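Local coordinates for protein 2-dehydropantoate 2-reductase, putative (Enterococcus faecalis, PDB 2EW2) that probably catalyses the NADPH-dependent reduction of 2-dehydropantoate (ketopantoate) to (R)-pantoate, the second step on the route from 3-methyl-2-oxobutanoate to pantoate in pantothenate biosynthesis, at residues L47-N52 with G141-L146; I78-K83 with T102-L107; D206-E211 with L260-M265. One frame throughout, in Å; residues are numbered along the deposited sequence.

The three contacts sample both halves of a putative ketopantoate reductase. Contacts 1 and 2, centres about 21 Å apart, help build the presumed NADP-binding Rossmann region: contact 2 joins neighbouring strands of the large mixed sheet, contact 1 the two inner strands of a smaller four-stranded sheet, and helix 13-24 touches side chains of both. Along the chain contact 2 is nested inside the loop that contact 1 closes. Contact 3 follows both in series, in the helical C-terminal region, its centre about 32 Å from that of contact 2 and about 36 Å from that of contact 1. There the segment 206-211 also meets the second subunit, whereas contacts 1 and 2 lie wholly within one chain.

Contact 1 of 3, residues L47-N52 with G141-L146; sequences LIADFN and GRVKLL
Ile-48 and Arg-142 open a parallel beta ladder between strands 47-51 and 142-145, the two inner strands of a small mixed four-stranded sheet in the Rossmann region. Five backbone hydrogen bonds run between them, from Ile-48 N to Gly-141 O (3.0 Å) at one end to Asn-52 N to Leu-145 O at the other, and the straightest joins Leu-145 N to Asp-50 O at 176°. The tight side is the face of Ala-49, Val-143, Phe-51 and Leu-145, where Ala-49, Phe-51 and Leu-145 pack on Ile-20, Met-21 and Arg-17 of helix 13-24. There Ala-49 CB sits 3.8 Å from Val-143 CG2, and CD1 of Leu-145 reaches the Phe-51 ring over the middle of its face, a CH-pi contact 3.9 Å from the centroid and 11° off the normal. With its CG trans to the backbone N (chi1 -157°), Phe-51 presents the face of its ring to that methyl.

The other face, with Ile-48, Arg-142, Asp-50 and Lys-144, is looser and more open to solvent. Asp-50 and Lys-144 run side by side, yet OD2 of Asp-50 and NZ of Lys-144 remain 4.4 Å apart, too far for a salt bridge, and it is the lysine's CE that comes closer to the carboxylate. The Arg-142 chain bends at chi3, bringing its guanidinium back beside Ile-48, whose CG2 lies over one face of the group, offset toward its rim.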
loop_
_atom_site.group_PDB
_atom_site.type_symbol
_atom_site.label_atom_id
_atom_site.label_comp_id
_atom_site.label_asym_id
_atom_site.label_seq_id
_atom_site.Cartn_x
_atom_site.Cartn_y
_atom_site.Cartn_z
ATOM N N LEU B 47 -5.940 41.585 -24.447
ATOM C CA LEU B 47 -4.950 40.916 -23.609
ATOM C C LEU B 47 -3.664 41.716 -23.657
ATOM O O LEU B 47 -3.100 41.918 -24.730
ATOM C CB LEU B 47 -4.714 39.479 -24.089
ATOM C CG LEU B 47 -3.570 38.649 -23.483
ATOM C CD1 LEU B 47 -3.694 38.517 -21.952
ATOM C CD2 LEU B 47 -3.498 37.277 -24.150
ATOM N N ILE B 48 -3.197 42.150 -22.489
ATOM C CA ILE B 48 -2.049 43.037 -22.394
ATOM C C ILE B 48 -0.857 42.275 -21.856
ATOM O O ILE B 48 -0.933 41.659 -20.782
ATOM C CB ILE B 48 -2.349 44.268 -21.488
ATOM C CG1 ILE B 48 -3.497 45.087 -22.087
ATOM C CG2 ILE B 48 -1.087 45.155 -21.310
ATOM C CD1 ILE B 48 -4.037 46.142 -21.154
ATOM N N ALA B 49 0.237 42.320 -22.618
ATOM C CA ALA B 49 1.485 41.702 -22.220
ATOM C C ALA B 49 2.600 42.727 -22.061
ATOM O O ALA B 49 2.754 43.633 -22.885
ATOM C CB ALA B 49 1.898 40.653 -23.215
ATOM N N ASP B 50 3.353 42.586 -20.976
ATOM C CA ASP B 50 4.657 43.196 -20.869
ATOM C C ASP B 50 5.619 42.167 -21.437
ATOM O O ASP B 50 6.068 41.258 -20.740
ATOM C CB ASP B 50 4.985 43.547 -19.415
ATOM C CG ASP B 50 6.402 44.062 -19.241
ATOM O OD1 ASP B 50 7.134 44.223 -20.252
ATOM O OD2 ASP B 50 6.790 44.294 -18.081
ATOM N N PHE B 51 5.912 42.330 -22.722
ATOM C CA PHE B 51 6.586 41.328 -23.519
ATOM C C PHE B 51 8.022 41.775 -23.739
ATOM O O PHE B 51 8.276 42.615 -24.596
ATOM C CB PHE B 51 5.868 41.219 -24.873
ATOM C CG PHE B 51 6.066 39.914 -25.578
ATOM C CD1 PHE B 51 7.242 39.185 -25.432
ATOM C CD2 PHE B 51 5.065 39.418 -26.413
ATOM C CE1 PHE B 51 7.428 37.983 -26.095
ATOM C CE2 PHE B 51 5.239 38.213 -27.086
ATOM C CZ PHE B 51 6.425 37.492 -26.925
ATOM N N ASN B 52 8.951 41.211 -22.969
ATOM C CA ASN B 52 10.363 41.597 -23.021
ATOM C C ASN B 52 10.562 43.125 -22.933
ATOM O O ASN B 52 11.257 43.720 -23.767
ATOM C CB ASN B 52 11.047 41.043 -24.292
ATOM C CG ASN B 52 10.897 39.523 -24.455
ATOM O OD1 ASN B 52 10.978 39.020 -25.570
ATOM N ND2 ASN B 52 10.697 38.799 -23.358
ATOM N N GLY B 141 -6.197 39.766 -17.249
ATOM C CA GLY B 141 -5.916 40.308 -18.573
ATOM C C GLY B 141 -4.533 40.902 -18.776
ATOM O O GLY B 141 -4.297 41.591 -19.772
ATOM N N ARG B 142 -3.619 40.646 -17.836
ATOM C CA ARG B 142 -2.292 41.258 -17.863
ATOM C C ARG B 142 -1.213 40.245 -17.498
ATOM O O ARG B 142 -1.196 39.696 -16.381
ATOM C CB ARG B 142 -2.217 42.482 -16.939
ATOM C CG ARG B 142 -3.190 43.604 -17.302
ATOM C CD ARG B 142 -3.069 44.779 -16.336
ATOM N NE ARG B 142 -1.897 45.600 -16.638
ATOM C CZ ARG B 142 -1.879 46.581 -17.540
ATOM N NH1 ARG B 142 -2.972 46.886 -18.230
ATOM N NH2 ARG B 142 -0.768 47.266 -17.748
ATOM N N VAL B 143 -0.325 40.003 -18.454
ATOM C CA VAL B 143 0.738 39.016 -18.300
ATOM C C VAL B 143 2.121 39.621 -18.529
ATOM O O VAL B 143 2.261 40.653 -19.200
ATOM C CB VAL B 143 0.530 37.751 -19.204
ATOM C CG1 VAL B 143 -0.813 37.081 -18.889
ATOM C CG2 VAL B 143 0.645 38.080 -20.702
ATOM N N LYS B 144 3.127 38.973 -17.956
ATOM C CA LYS B 144 4.502 39.398 -18.100
ATOM C C LYS B 144 5.305 38.256 -18.682
ATOM O O LYS B 144 5.318 37.132 -18.144
ATOM C CB LYS B 144 5.091 39.852 -16.755
ATOM C CG LYS B 144 6.493 40.458 -16.875
ATOM C CD LYS B 144 7.022 40.922 -15.529
ATOM C CE LYS B 144 8.115 41.981 -15.707
ATOM N NZ LYS B 144 8.462 42.602 -14.393
ATOM N N LEU B 145 5.980 38.556 -19.780
ATOM C CA LEU B 145 6.654 37.550 -20.574
ATOM C C LEU B 145 8.108 37.946 -20.697
ATOM O O LEU B 145 8.413 39.007 -21.242
ATOM C CB LEU B 145 6.006 37.455 -21.969
ATOM C CG LEU B 145 4.493 37.173 -22.067
ATOM C CD1 LEU B 145 4.059 37.018 -23.510
ATOM C CD2 LEU B 145 4.106 35.920 -21.257
ATOM N N LEU B 146 8.994 37.097 -20.179
ATOM C CA LEU B 146 10.433 37.337 -20.231
ATOM C C LEU B 146 11.108 36.061 -20.673
ATOM O O LEU B 146 10.518 34.980 -20.585
ATOM C CB LEU B 146 10.964 37.697 -18.838
ATOM C CG LEU B 146 10.426 38.971 -18.200
ATOM C CD1 LEU B 146 10.992 39.132 -16.784
ATOM C CD2 LEU B 146 10.789 40.174 -19.087
#

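Contact 2 of 3, residues I78-K83 with T102-L107; sequences IIALTK and TYVLCL
Ile-78 and Val-104 begin three parallel bridges between two strands; the axes of 78-80 and 103-106 come within 4.6 Å, their directions 23° apart. Helix 84-94 connects the strands in a beta-alpha-beta unit of the Rossmann fold, and they lie side by side in the large sheet. Four hydrogen bonds stitch them together: Ile-78 N gives to Tyr-103 O (2.8 Å), Leu-105 N to Ile-78 O, Ala-80 N to Leu-105 O, and Leu-107 N to Ala-80 O. This last bond continues the pairing beyond the final bridge, Ala-80 with Cys-106.

On the face of Ile-78, Ala-80 and Val-104, all three pack against Phe-91 of helix 84-94, and CG2 of Val-104 lies 4.1 Å from the CB of Ala-80. That branch stands trans to the backbone N, while CG1 takes the cramped place between N and C (chi1 56°). At the edge of this group, CD1 of Ile-78 meets CG2 of Thr-102 at 4.0 Å; the threonine's OG1 turns elsewhere, bonding to Thr-99 N and Val-75 O.

The opposite face carries Ile-79 and Leu-105. Helix 13-24 covers Ile-79 and Leu-107 through Leu-18, and Leu-81 reaches Met-14 of the same helix. CG2 of Ile-79 touches CD1 of Leu-107 at 3.7 Å, and CD2 of Leu-81 comes against the CB of Leu-107 at 3.8 Å.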
loop_
_atom_site.group_PDB
_atom_site.type_symbol
_atom_site.label_atom_id
_atom_site.label_comp_id
_atom_site.label_asym_id
_atom_site.label_seq_id
_atom_site.Cartn_x
_atom_site.Cartn_y
_atom_site.Cartn_z
ATOM N N ILE B 78 -6.631 22.789 -30.933
ATOM C CA ILE B 78 -6.865 23.241 -29.573
ATOM C C ILE B 78 -5.582 22.965 -28.792
ATOM O O ILE B 78 -5.018 21.871 -28.886
ATOM C CB ILE B 78 -8.074 22.533 -28.900
ATOM C CG1 ILE B 78 -9.365 22.794 -29.689
ATOM C CG2 ILE B 78 -8.274 23.031 -27.415
ATOM C CD1 ILE B 78 -10.515 21.856 -29.283
ATOM N N ILE B 79 -5.112 23.977 -28.069
ATOM C CA ILE B 79 -3.973 23.819 -27.186
ATOM C C ILE B 79 -4.500 23.713 -25.762
ATOM O O ILE B 79 -5.115 24.644 -25.256
ATOM C CB ILE B 79 -2.951 24.977 -27.290
ATOM C CG1 ILE B 79 -2.366 25.024 -28.705
ATOM C CG2 ILE B 79 -1.839 24.771 -26.222
ATOM C CD1 ILE B 79 -1.725 26.376 -29.110
ATOM N N ALA B 80 -4.265 22.560 -25.140
ATOM C CA ALA B 80 -4.774 22.270 -23.805
ATOM C C ALA B 80 -3.770 22.672 -22.716
ATOM O O ALA B 80 -2.671 22.125 -22.654
ATOM C CB ALA B 80 -5.102 20.786 -23.690
ATOM N N LEU B 81 -4.166 23.626 -21.870
ATOM C CA LEU B 81 -3.382 24.042 -20.709
ATOM C C LEU B 81 -4.178 24.049 -19.396
ATOM O O LEU B 81 -3.622 24.351 -18.336
ATOM C CB LEU B 81 -2.757 25.416 -20.953
ATOM C CG LEU B 81 -1.574 25.351 -21.920
ATOM C CD1 LEU B 81 -1.507 26.584 -22.789
ATOM C CD2 LEU B 81 -0.263 25.135 -21.131
ATOM N N THR B 82 -5.468 23.726 -19.470
ATOM C CA THR B 82 -6.338 23.604 -18.294
ATOM C C THR B 82 -5.806 22.497 -17.377
ATOM O O THR B 82 -5.495 21.392 -17.853
ATOM C CB THR B 82 -7.765 23.229 -18.757
ATOM O OG1 THR B 82 -8.231 24.212 -19.688
ATOM C CG2 THR B 82 -8.748 23.152 -17.599
ATOM N N LYS B 83 -5.708 22.756 -16.072
ATOM C CA LYS B 83 -5.202 21.707 -15.176
ATOM C C LYS B 83 -6.063 20.455 -15.237
ATOM O O LYS B 83 -7.235 20.510 -15.629
ATOM C CB LYS B 83 -4.966 22.211 -13.742
ATOM C CG LYS B 83 -6.137 22.831 -13.024
ATOM C CD LYS B 83 -5.613 23.470 -11.708
ATOM C CE LYS B 83 -6.735 23.885 -10.773
ATOM N NZ LYS B 83 -7.446 22.708 -10.178
ATOM N N THR B 102 -10.243 18.399 -36.183
ATOM C CA THR B 102 -9.622 19.131 -35.089
ATOM C C THR B 102 -8.557 18.303 -34.366
ATOM O O THR B 102 -8.798 17.153 -34.036
ATOM C CB THR B 102 -10.667 19.632 -34.093
ATOM O OG1 THR B 102 -11.641 20.417 -34.790
ATOM C CG2 THR B 102 -10.013 20.510 -33.043
ATOM N N TYR B 103 -7.382 18.895 -34.149
ATOM C CA TYR B 103 -6.316 18.279 -33.372
ATOM C C TYR B 103 -6.202 18.975 -32.028
ATOM O O TYR B 103 -6.599 20.135 -31.882
ATOM C CB TYR B 103 -4.979 18.390 -34.111
ATOM C CG TYR B 103 -4.798 17.385 -35.231
ATOM C CD1 TYR B 103 -5.513 17.496 -36.435
ATOM C CD2 TYR B 103 -3.876 16.326 -35.101
ATOM C CE1 TYR B 103 -5.314 16.551 -37.477
ATOM C CE2 TYR B 103 -3.681 15.403 -36.117
ATOM C CZ TYR B 103 -4.388 15.526 -37.302
ATOM O OH TYR B 103 -4.182 14.579 -38.285
ATOM N N VAL B 104 -5.692 18.258 -31.033
ATOM C CA VAL B 104 -5.383 18.873 -29.736
ATOM C C VAL B 104 -3.896 18.644 -29.411
ATOM O O VAL B 104 -3.339 17.547 -29.648
ATOM C CB VAL B 104 -6.320 18.348 -28.586
ATOM C CG1 VAL B 104 -6.238 16.829 -28.485
ATOM C CG2 VAL B 104 -5.963 18.986 -27.219
ATOM N N LEU B 105 -3.253 19.696 -28.917
ATOM C CA LEU B 105 -1.893 19.617 -28.408
ATOM C C LEU B 105 -1.982 19.761 -26.899
ATOM O O LEU B 105 -2.298 20.837 -26.380
ATOM C CB LEU B 105 -0.983 20.719 -28.983
ATOM C CG LEU B 105 0.423 20.816 -28.349
ATOM C CD1 LEU B 105 1.248 19.521 -28.559
ATOM C CD2 LEU B 105 1.192 22.045 -28.826
ATOM N N CYS B 106 -1.722 18.664 -26.200
ATOM C CA CYS B 106 -1.821 18.651 -24.748
ATOM C C CYS B 106 -0.494 19.084 -24.157
ATOM O O CYS B 106 0.524 18.431 -24.383
ATOM C CB CYS B 106 -2.192 17.259 -24.249
ATOM S SG CYS B 106 -2.430 17.197 -22.450
ATOM N N LEU B 107 -0.516 20.192 -23.408
ATOM C CA LEU B 107 0.698 20.704 -22.772
ATOM C C LEU B 107 0.740 20.512 -21.256
ATOM O O LEU B 107 1.627 21.036 -20.597
ATOM C CB LEU B 107 0.931 22.176 -23.121
ATOM C CG LEU B 107 1.134 22.467 -24.615
ATOM C CD1 LEU B 107 1.435 23.946 -24.810
ATOM C CD2 LEU B 107 2.262 21.632 -25.162
#

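Contact 3 of 3, residues D206-E211 with L260-M265; sequences DCNIAE and LHYPSM
Ile-209 N donates to His-261 O across 3.1 Å at an angle of 161°, the single direct hydrogen bond between the segments, where the start of helix 209-214 meets the loop before helix 264-271. The same carbonyl is enclosed by carbon: CB of Asn-208 lies 3.3 Å from His-261 O, and CG1 of Ile-209 is also close. From there the isoleucine's CG1 goes on to graze CD of Pro-263, the two side chains running antiparallel alongside one another.

Asn-208 carries much of the contact. Its CB sits over the centre of the Tyr-262 ring, a CH-pi contact 3.7 Å from the centroid and 13° off the normal, and the backbone N of Asn-208 comes near CE2 of the same ring. The carbonyl O of Cys-207 approaches CD2 of Tyr-262 obliquely; it is buried here without a hydrogen-bonding partner in the model. On the asparagine, CG is held between N and C (chi1 68°), which turns OD1 back over the first turn of the helix. There OD1 of Asn-208 accepts from Glu-211 N at 2.9 Å, while Glu-211 OE1 accepts from Asn-208 N, also at 2.9 Å, on the anti side of the carboxylate. These reciprocal bonds form a capping box, closing the N-terminus of helix 209-214 within the helical C-terminal domain of the ketopantoate reductase family.

The Tyr-262 ring stacks on Tyr-266, and Cys-207 and Glu-211 both pack on Leu-312 of the second subunit. A modelled water lies between Glu-211 OE1 and Tyr-262 OH, at 2.5 Å from each, so short that this bridge is doubtful.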
loop_
_atom_site.group_PDB
_atom_site.type_symbol
_atom_site.label_atom_id
_atom_site.label_comp_id
_atom_site.label_asym_id
_atom_site.label_seq_id
_atom_site.Cartn_x
_atom_site.Cartn_y
_atom_site.Cartn_z
ATOM N N ASP B 206 5.861 9.244 5.884
ATOM C CA ASP B 206 6.333 10.494 6.529
ATOM C C ASP B 206 7.844 10.489 6.715
ATOM O O ASP B 206 8.331 10.245 7.806
ATOM C CB ASP B 206 5.643 10.768 7.878
ATOM C CG ASP B 206 5.850 12.208 8.363
ATOM O OD1 ASP B 206 6.803 12.861 7.913
ATOM O OD2 ASP B 206 5.048 12.700 9.180
ATOM N N CYS B 207 8.581 10.731 5.637
ATOM C CA CYS B 207 10.034 10.783 5.687
ATOM C C CYS B 207 10.591 11.531 4.464
ATOM O O CYS B 207 9.864 11.779 3.495
ATOM C CB CYS B 207 10.615 9.372 5.775
ATOM S SG CYS B 207 10.365 8.341 4.287
ATOM N N ASN B 208 11.871 11.899 4.514
ATOM C CA ASN B 208 12.496 12.541 3.364
ATOM C C ASN B 208 13.097 11.506 2.427
ATOM O O ASN B 208 13.020 10.294 2.706
ATOM C CB ASN B 208 13.495 13.648 3.770
ATOM C CG ASN B 208 14.751 13.119 4.471
ATOM O OD1 ASN B 208 15.283 12.064 4.134
ATOM N ND2 ASN B 208 15.256 13.899 5.427
ATOM N N ILE B 209 13.691 11.982 1.332
ATOM C CA ILE B 209 14.133 11.111 0.236
ATOM C C ILE B 209 15.254 10.141 0.633
ATOM O O ILE B 209 15.154 8.923 0.379
ATOM C CB ILE B 209 14.508 11.938 -1.021
ATOM C CG1 ILE B 209 13.255 12.648 -1.560
ATOM C CG2 ILE B 209 15.132 11.045 -2.087
ATOM C CD1 ILE B 209 13.516 13.668 -2.672
ATOM N N ALA B 210 16.312 10.674 1.248
ATOM C CA ALA B 210 17.416 9.852 1.743
ATOM C C ALA B 210 16.971 8.871 2.833
ATOM O O ALA B 210 17.459 7.742 2.876
ATOM C CB ALA B 210 18.559 10.745 2.267
ATOM N N GLU B 211 16.086 9.315 3.730
ATOM C CA GLU B 211 15.559 8.458 4.797
ATOM C C GLU B 211 14.831 7.291 4.158
ATOM O O GLU B 211 15.067 6.141 4.523
ATOM C CB GLU B 211 14.599 9.218 5.728
ATOM C CG GLU B 211 15.288 10.144 6.750
ATOM C CD GLU B 211 14.299 11.005 7.535
ATOM O OE1 GLU B 211 13.221 11.318 7.010
ATOM O OE2 GLU B 211 14.597 11.372 8.701
ATOM N N LEU B 260 18.071 15.246 1.243
ATOM C CA LEU B 260 17.509 15.840 2.463
ATOM C C LEU B 260 16.187 16.562 2.246
ATOM O O LEU B 260 15.567 17.031 3.204
ATOM C CB LEU B 260 18.524 16.775 3.139
ATOM C CG LEU B 260 19.872 16.163 3.508
ATOM C CD1 LEU B 260 20.748 17.227 4.196
ATOM C CD2 LEU B 260 19.710 14.928 4.398
ATOM N N HIS B 261 15.752 16.646 0.989
ATOM C CA HIS B 261 14.472 17.257 0.685
ATOM C C HIS B 261 13.325 16.247 0.780
ATOM O O HIS B 261 13.546 15.042 0.770
ATOM C CB HIS B 261 14.472 17.910 -0.709
ATOM C CG HIS B 261 15.580 18.903 -0.921
ATOM N ND1 HIS B 261 15.927 19.368 -2.173
ATOM C CD2 HIS B 261 16.423 19.508 -0.049
ATOM C CE1 HIS B 261 16.929 20.223 -2.063
ATOM N NE2 HIS B 261 17.252 20.323 -0.786
ATOM N N TYR B 262 12.111 16.777 0.878
ATOM C CA TYR B 262 10.867 16.006 0.819
ATOM C C TYR B 262 10.289 16.248 -0.573
ATOM O O TYR B 262 10.396 17.367 -1.092
ATOM C CB TYR B 262 9.882 16.506 1.873
ATOM C CG TYR B 262 10.343 16.283 3.295
ATOM C CD1 TYR B 262 11.175 17.210 3.947
ATOM C CD2 TYR B 262 9.968 15.136 3.986
ATOM C CE1 TYR B 262 11.609 16.987 5.268
ATOM C CE2 TYR B 262 10.386 14.904 5.293
ATOM C CZ TYR B 262 11.198 15.831 5.932
ATOM O OH TYR B 262 11.591 15.564 7.221
ATOM N N PRO B 263 9.662 15.218 -1.180
ATOM C CA PRO B 263 9.146 15.364 -2.551
ATOM C C PRO B 263 7.910 16.251 -2.569
ATOM O O PRO B 263 7.315 16.486 -1.519
ATOM C CB PRO B 263 8.782 13.918 -2.943
ATOM C CG PRO B 263 8.440 13.263 -1.644
ATOM C CD PRO B 263 9.375 13.880 -0.622
ATOM N N SER B 264 7.510 16.720 -3.754
ATOM C CA SER B 264 6.430 17.699 -3.862
ATOM C C SER B 264 5.088 17.236 -3.306
ATOM O O SER B 264 4.325 18.056 -2.787
ATOM C CB SER B 264 6.257 18.176 -5.316
ATOM O OG SER B 264 6.244 17.057 -6.183
HETATM N N MSE B 265 4.779 15.938 -3.429
HETATM C CA MSE B 265 3.515 15.432 -2.914
HETATM C C MSE B 265 3.480 15.529 -1.386
HETATM O O MSE B 265 2.444 15.838 -0.800
HETATM C CB MSE B 265 3.278 13.982 -3.354
HETATM C CG MSE B 265 1.930 13.463 -2.931
HETATM SE SE MSE B 265 1.504 11.719 -3.673
HETATM C CE MSE B 265 1.382 12.197 -5.705
HETATM O O HOH W 1 11.678 13.145 7.876
#